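LbaCas13a H328A (C2c2) (Lachnospiraceae bacterium NK4A179, PDB 5WLH) binds a precursor CRISPR RNA and, as a Cas13a effector nuclease, probably processes it and uses the guide to find and cleave RNA. Local coordinates at residues A[107-111]-A[112-116]; A[956-960]-A[961-965]; A[1040-1043]-A[1044-1048]. All coordinates share one frame; numbering follows the deposited sequence.

Contact 1. Residues A[107-111]-A[112-116]; sequences LSVDD and RAFEK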
# COMPACT_ATOMS: atom_id res chain seq x y z
N LEU A 107 -22.35 42.77 3.31
CA LEU A 107 -21.50 43.48 2.37
C LEU A 107 -22.17 43.74 1.03
O LEU A 107 -21.64 44.51 0.22
CB LEU A 107 -20.19 42.70 2.15
CG LEU A 107 -19.39 42.35 3.41
CD1 LEU A 107 -18.01 41.79 3.06
CD2 LEU A 107 -19.26 43.55 4.36
N SER A 108 -23.33 43.13 0.78
CA SER A 108 -24.05 43.31 -0.48
C SER A 108 -25.16 44.36 -0.35
O SER A 108 -25.92 44.56 -1.31
CB SER A 108 -24.63 41.98 -0.94
OG SER A 108 -25.50 41.45 0.04
N VAL A 109 -25.24 45.03 0.79
CA VAL A 109 -26.30 45.99 1.07
C VAL A 109 -26.34 47.09 0.01
O VAL A 109 -25.34 47.41 -0.65
CB VAL A 109 -26.08 46.56 2.48
CG1 VAL A 109 -24.76 47.32 2.55
CG2 VAL A 109 -27.23 47.45 2.92
N ASP A 110 -27.54 47.67 -0.18
CA ASP A 110 -27.74 48.77 -1.12
C ASP A 110 -27.45 48.32 -2.55
O ASP A 110 -26.67 48.94 -3.27
CB ASP A 110 -26.90 49.98 -0.72
CG ASP A 110 -27.54 51.31 -1.11
OD1 ASP A 110 -28.60 51.30 -1.78
OD2 ASP A 110 -26.97 52.36 -0.75
N ASP A 111 -28.07 47.21 -2.94
CA ASP A 111 -28.00 46.68 -4.31
C ASP A 111 -26.56 46.45 -4.76
O ASP A 111 -26.15 46.87 -5.84
CB ASP A 111 -28.74 47.60 -5.29
CG ASP A 111 -30.25 47.59 -5.10
OD1 ASP A 111 -30.83 46.52 -4.80
OD2 ASP A 111 -30.87 48.66 -5.25
N ARG A 112 -25.79 45.77 -3.90
CA ARG A 112 -24.41 45.34 -4.21
C ARG A 112 -23.49 46.52 -4.52
O ARG A 112 -22.43 46.32 -5.13
CB ARG A 112 -24.38 44.35 -5.38
CG ARG A 112 -25.41 43.23 -5.31
CD ARG A 112 -24.85 41.91 -5.85
NE ARG A 112 -25.89 40.89 -6.03
CZ ARG A 112 -26.92 40.98 -6.86
NH1 ARG A 112 -27.09 42.03 -7.65
NH2 ARG A 112 -27.80 39.98 -6.93
N ALA A 113 -23.85 47.73 -4.09
CA ALA A 113 -23.10 48.92 -4.51
C ALA A 113 -21.71 49.00 -3.89
O ALA A 113 -20.86 49.72 -4.41
CB ALA A 113 -23.89 50.19 -4.15
N PHE A 114 -21.47 48.28 -2.79
CA PHE A 114 -20.20 48.38 -2.09
C PHE A 114 -19.38 47.10 -2.14
O PHE A 114 -18.30 47.06 -1.54
CB PHE A 114 -20.46 48.78 -0.63
CG PHE A 114 -21.41 49.92 -0.51
CD1 PHE A 114 -21.13 51.13 -1.14
CD2 PHE A 114 -22.60 49.79 0.19
CE1 PHE A 114 -22.02 52.19 -1.05
CE2 PHE A 114 -23.49 50.85 0.29
CZ PHE A 114 -23.20 52.05 -0.33
N GLU A 115 -19.85 46.07 -2.85
CA GLU A 115 -19.10 44.81 -2.91
C GLU A 115 -17.69 45.04 -3.43
O GLU A 115 -16.72 44.49 -2.89
CB GLU A 115 -19.84 43.82 -3.80
CG GLU A 115 -21.06 43.22 -3.16
CD GLU A 115 -21.73 42.20 -4.06
OE1 GLU A 115 -21.45 42.23 -5.29
OE2 GLU A 115 -22.52 41.38 -3.55
N LYS A 116 -17.55 45.86 -4.48
CA LYS A 116 -16.23 46.13 -5.03
C LYS A 116 -15.35 46.88 -4.04
O LYS A 116 -14.16 46.59 -3.90
CB LYS A 116 -16.36 46.93 -6.34
CG LYS A 116 -16.39 46.08 -7.61
CD LYS A 116 -15.04 45.41 -7.88
CE LYS A 116 -15.22 43.95 -8.31
NZ LYS A 116 -14.03 43.11 -7.96
O HOH W 1 -22.92 46.29 -1.40

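Contact 2. Residues A[956-960]-A[961-965]; sequences AGVDI and TDVDA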
# COMPACT_ATOMS: atom_id res chain seq x y z
N ALA A 956 7.79 -7.01 -19.66
CA ALA A 956 9.02 -7.79 -19.73
C ALA A 956 9.10 -8.56 -21.05
O ALA A 956 9.55 -9.71 -21.10
CB ALA A 956 9.12 -8.75 -18.54
N GLY A 957 8.62 -7.93 -22.12
CA GLY A 957 8.69 -8.47 -23.46
C GLY A 957 7.54 -9.36 -23.90
O GLY A 957 7.51 -9.77 -25.06
N VAL A 958 6.60 -9.69 -23.01
CA VAL A 958 5.55 -10.63 -23.36
C VAL A 958 4.19 -9.97 -23.22
O VAL A 958 4.01 -9.03 -22.44
CB VAL A 958 5.63 -11.92 -22.52
CG1 VAL A 958 6.98 -12.61 -22.72
CG2 VAL A 958 5.40 -11.61 -21.06
N ASP A 959 3.23 -10.47 -23.98
CA ASP A 959 1.90 -9.88 -24.02
C ASP A 959 1.23 -10.03 -22.66
O ASP A 959 1.18 -11.14 -22.12
CB ASP A 959 1.02 -10.55 -25.08
CG ASP A 959 1.39 -10.17 -26.49
OD1 ASP A 959 2.31 -9.35 -26.69
OD2 ASP A 959 0.73 -10.71 -27.42
N ILE A 960 0.69 -8.93 -22.14
CA ILE A 960 -0.02 -9.00 -20.86
C ILE A 960 -1.20 -9.96 -20.96
O ILE A 960 -1.52 -10.66 -19.99
CB ILE A 960 -0.48 -7.60 -20.42
CG1 ILE A 960 0.74 -6.78 -19.98
CG2 ILE A 960 -1.51 -7.71 -19.26
CD1 ILE A 960 0.48 -5.29 -19.91
N THR A 961 -1.87 -10.01 -22.12
CA THR A 961 -2.98 -10.95 -22.30
C THR A 961 -2.53 -12.40 -22.12
O THR A 961 -3.27 -13.23 -21.60
CB THR A 961 -3.64 -10.74 -23.67
OG1 THR A 961 -4.11 -9.39 -23.77
CG2 THR A 961 -4.84 -11.68 -23.85
N ASP A 962 -1.30 -12.72 -22.55
CA ASP A 962 -0.78 -14.07 -22.33
C ASP A 962 -0.44 -14.29 -20.86
O ASP A 962 -0.72 -15.36 -20.32
CB ASP A 962 0.46 -14.33 -23.18
CG ASP A 962 0.14 -14.47 -24.65
OD1 ASP A 962 -1.05 -14.67 -24.98
OD2 ASP A 962 1.07 -14.36 -25.45
N VAL A 963 0.19 -13.30 -20.23
CA VAL A 963 0.50 -13.43 -18.81
C VAL A 963 -0.77 -13.64 -18.03
O VAL A 963 -0.84 -14.49 -17.13
CB VAL A 963 1.24 -12.18 -18.30
CG1 VAL A 963 1.55 -12.35 -16.81
CG2 VAL A 963 2.53 -12.02 -19.09
N ASP A 964 -1.79 -12.84 -18.35
CA ASP A 964 -3.10 -12.96 -17.72
C ASP A 964 -3.63 -14.38 -17.83
O ASP A 964 -4.01 -14.99 -16.83
CB ASP A 964 -4.05 -11.95 -18.34
CG ASP A 964 -5.34 -11.80 -17.56
OD1 ASP A 964 -6.17 -12.74 -17.60
OD2 ASP A 964 -5.52 -10.77 -16.88
N ALA A 965 -3.64 -14.93 -19.05
CA ALA A 965 -4.19 -16.26 -19.26
C ALA A 965 -3.40 -17.30 -18.48
O ALA A 965 -3.97 -18.25 -17.95
CB ALA A 965 -4.18 -16.60 -20.75
O HOH W 2 3.59 -13.07 -25.21

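Contact 3. Residues A[1040-1043]-A[1044-1048]; sequences NIIL and SKLYG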
# COMPACT_ATOMS: atom_id res chain seq x y z
N ASN A 1040 -9.71 -28.09 2.37
CA ASN A 1040 -8.97 -27.13 3.18
C ASN A 1040 -7.77 -27.77 3.86
O ASN A 1040 -6.73 -27.11 4.05
CB ASN A 1040 -9.91 -26.50 4.22
CG ASN A 1040 -11.01 -25.68 3.57
OD1 ASN A 1040 -10.85 -25.15 2.47
ND2 ASN A 1040 -12.14 -25.58 4.25
N ILE A 1041 -7.88 -29.04 4.24
CA ILE A 1041 -6.73 -29.73 4.81
C ILE A 1041 -5.61 -29.83 3.78
O ILE A 1041 -4.44 -29.57 4.09
CB ILE A 1041 -7.15 -31.12 5.33
CG1 ILE A 1041 -8.10 -30.98 6.51
CG2 ILE A 1041 -5.92 -31.95 5.71
CD1 ILE A 1041 -7.45 -30.64 7.80
N ILE A 1042 -5.94 -30.21 2.55
CA ILE A 1042 -4.91 -30.36 1.53
C ILE A 1042 -4.32 -29.00 1.16
O ILE A 1042 -3.11 -28.85 1.02
CB ILE A 1042 -5.44 -31.12 0.30
CG1 ILE A 1042 -5.47 -32.63 0.56
CG2 ILE A 1042 -4.52 -30.92 -0.89
CD1 ILE A 1042 -6.51 -33.09 1.50
N LEU A 1043 -5.18 -27.97 1.04
CA LEU A 1043 -4.66 -26.64 0.74
C LEU A 1043 -3.74 -26.14 1.85
O LEU A 1043 -2.74 -25.47 1.58
CB LEU A 1043 -5.82 -25.67 0.51
CG LEU A 1043 -6.61 -25.84 -0.78
CD1 LEU A 1043 -7.81 -24.92 -0.77
CD2 LEU A 1043 -5.75 -25.58 -2.03
N SER A 1044 -4.07 -26.45 3.10
CA SER A 1044 -3.19 -26.05 4.19
C SER A 1044 -1.87 -26.83 4.16
O SER A 1044 -0.82 -26.30 4.54
CB SER A 1044 -3.91 -26.22 5.53
OG SER A 1044 -3.73 -27.53 6.02
N LYS A 1045 -1.91 -28.06 3.66
CA LYS A 1045 -0.69 -28.86 3.54
C LYS A 1045 0.20 -28.35 2.41
O LYS A 1045 1.43 -28.32 2.54
CB LYS A 1045 -1.06 -30.33 3.30
CG LYS A 1045 0.07 -31.21 2.76
CD LYS A 1045 0.87 -31.86 3.88
CE LYS A 1045 1.37 -33.26 3.51
NZ LYS A 1045 1.46 -33.50 2.03
N LEU A 1046 -0.39 -27.94 1.29
CA LEU A 1046 0.44 -27.51 0.16
C LEU A 1046 0.96 -26.10 0.36
O LEU A 1046 2.12 -25.80 0.05
CB LEU A 1046 -0.37 -27.56 -1.14
CG LEU A 1046 -0.92 -28.91 -1.58
CD1 LEU A 1046 -1.74 -28.75 -2.86
CD2 LEU A 1046 0.22 -29.87 -1.80
N TYR A 1047 0.10 -25.20 0.86
CA TYR A 1047 0.39 -23.78 0.88
C TYR A 1047 0.44 -23.15 2.26
O TYR A 1047 0.99 -22.05 2.39
CB TYR A 1047 -0.65 -23.03 0.02
CG TYR A 1047 -0.85 -23.63 -1.35
CD1 TYR A 1047 0.19 -23.63 -2.30
CD2 TYR A 1047 -2.07 -24.20 -1.71
CE1 TYR A 1047 0.01 -24.18 -3.56
CE2 TYR A 1047 -2.25 -24.75 -2.95
CZ TYR A 1047 -1.21 -24.75 -3.87
OH TYR A 1047 -1.41 -25.29 -5.10
N GLY A 1048 -0.11 -23.81 3.29
CA GLY A 1048 -0.05 -23.30 4.64
C GLY A 1048 1.14 -23.83 5.42
O GLY A 1048 1.99 -24.56 4.91

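Contact 1. Residues A[107-111]-A[112-116]
Phe114 meets Val109 and Asp110 through two neighbouring ring carbons: CD2 lies 4.0 Å from Val109 CG1, and CE2 lies 3.7 Å from Asp110 CB. Both side chains meet the ring obliquely, and the carboxylate plane of Asp110 stands 63° from that of the ring. Phe114 carries CG anti to its carbonyl carbon and beside its backbone N (chi1 -47°), which turns the ring back toward these residues. Ala113 CB sits over one ring face, 4.1 Å above the plane. Glu115, extended beyond CG, brings OE2 to 3.4 Å from Ser108 CB.

Behind these side chains the backbone is tied by its own bonds. Arg112 N donates to Ser108 O at 2.9 Å, from well above the carbonyl plane, and Ala113 N donates to Asp110 O. One water joins three backbone groups: it donates to Leu107 O at 2.7 Å and to Val109 O at 2.8 Å, and it accepts from Phe114 N at 2.8 Å, giving all three a shared partner.

Further out, helix 146-155 fixes the outer groups. Its Arg151 forms a salt bridge with Asp110 OD2 and, with Thr148 and Leu152, touches Phe114. Ser108 OG bonds back to Ser104 O. The positive phi angles of Asp110, Asp111 and Arg112, each near 60°, identify a single turn of left-handed helix, followed by a type I beta turn from Arg112 to Glu115; together they form the linker between helices 103-107 and 115-130.

Contact 2. Residues A[956-960]-A[961-965]
Asp959 O receives Val963 N at 3.0 Å, lying in the carbonyl plane with an N-H...O angle of 164°, while Ile960 O receives Asp964 N at 2.7 Å, so the strand 958-959 turns into helix 960-974 with no intervening loop. A weak bond from Asp962 N also reaches Asp959 O. Asp959 occupies the N-cap position, yet its carboxylate makes no capping bond; OD1 forms a salt bridge with Lys954 instead.

The side chains of Asp959 and Asp962 lie alongside one another and point the same way, their carboxylate planes 33° apart. Their OD2 atoms come within 4.2 Å, a like-charge pair. A water links the Asp962 carboxylate to the backbone of Asp959, accepting from Asp959 N at 2.9 Å and donating to Asp962 OD2 at 2.8 Å. Asp962 OD2 also has Arg896 NE as a salt-bridge partner.

On the apolar side Val958 CG2 meets Val963 CG2 at 3.5 Å, the two side chains crossing at about a right angle. Val963 has CG1 anti to its backbone N (chi1 -180°), which leaves CG2 beside that N, facing Val958 and 3.4 Å from Asp959 O. Trp906 of helix 901-911 touches Val963, and Glu902 of the same helix touches Val958.

The two basic partners, Lys954 for Asp959 and Arg896 for Asp962, probably offset the repulsion between the carboxylates. The nearby amino end of the helix would probably add to this stabilisation and keep both carboxylates ionised.

Contact 3. Residues A[1040-1043]-A[1044-1048]
Ile1041 O is gripped by two donors, Lys1045 N at 3.0 Å and Ser1044 OG at 2.9 Å, both arriving from the same face of its carbonyl plane. Ser1044 places OG between its backbone N and carbonyl carbon (chi1 88°), which folds the hydroxyl back onto the preceding turn. An alanine here removes OG, and Ile1041 O would probably be left with the Lys1045 N bond and without its second donor within the helix.

Regular i to i+4 bonds, such as Leu1046 N to Ile1042 O at 2.9 Å and Tyr1047 N to Leu1043 O, mark this as regular alpha-helix, part of helix 1039-1047, with the serine hydroxyl bonding to the carbonyl three residues back, within the helix itself. Along one flank Ile1042 and Leu1046 lie side by side, CG2 of the former 4.0 Å from CD1 of the latter.

The Tyr1047 ring is bordered in two ways: Leu1043 CD2 lies in its plane, 3.7 Å from Tyr1047 CE2, while Leu1046 CB stands 3.7 Å above its centre. His512 meets the same ring edge-to-face. Lys1045 leads away from this turn, its NZ hydrogen-bonded to Gln516 OE1 and its charge in a cation-pi contact with Phe985.

In the fold
The three contacts follow one another along the chain without touching. Contact 1 is remote, its centre about 65 Å from that of contact 2 and about 76 Å from that of contact 3, with contacts 1 and 3 on opposite sides of the chain's centre. Contacts 2 and 3 are closer, about 29 Å between centres and about 15 Å between nearest atoms, and helix 915-941 touches both: Lys929 packs on Ile960 and Thr961, Pro915 on Leu1043 and Tyr1047. Nearest-atom distances to the bound RNA fall in order, about 18 Å for contact 1, about 9 Å for contact 2 and about 5 Å for contact 3.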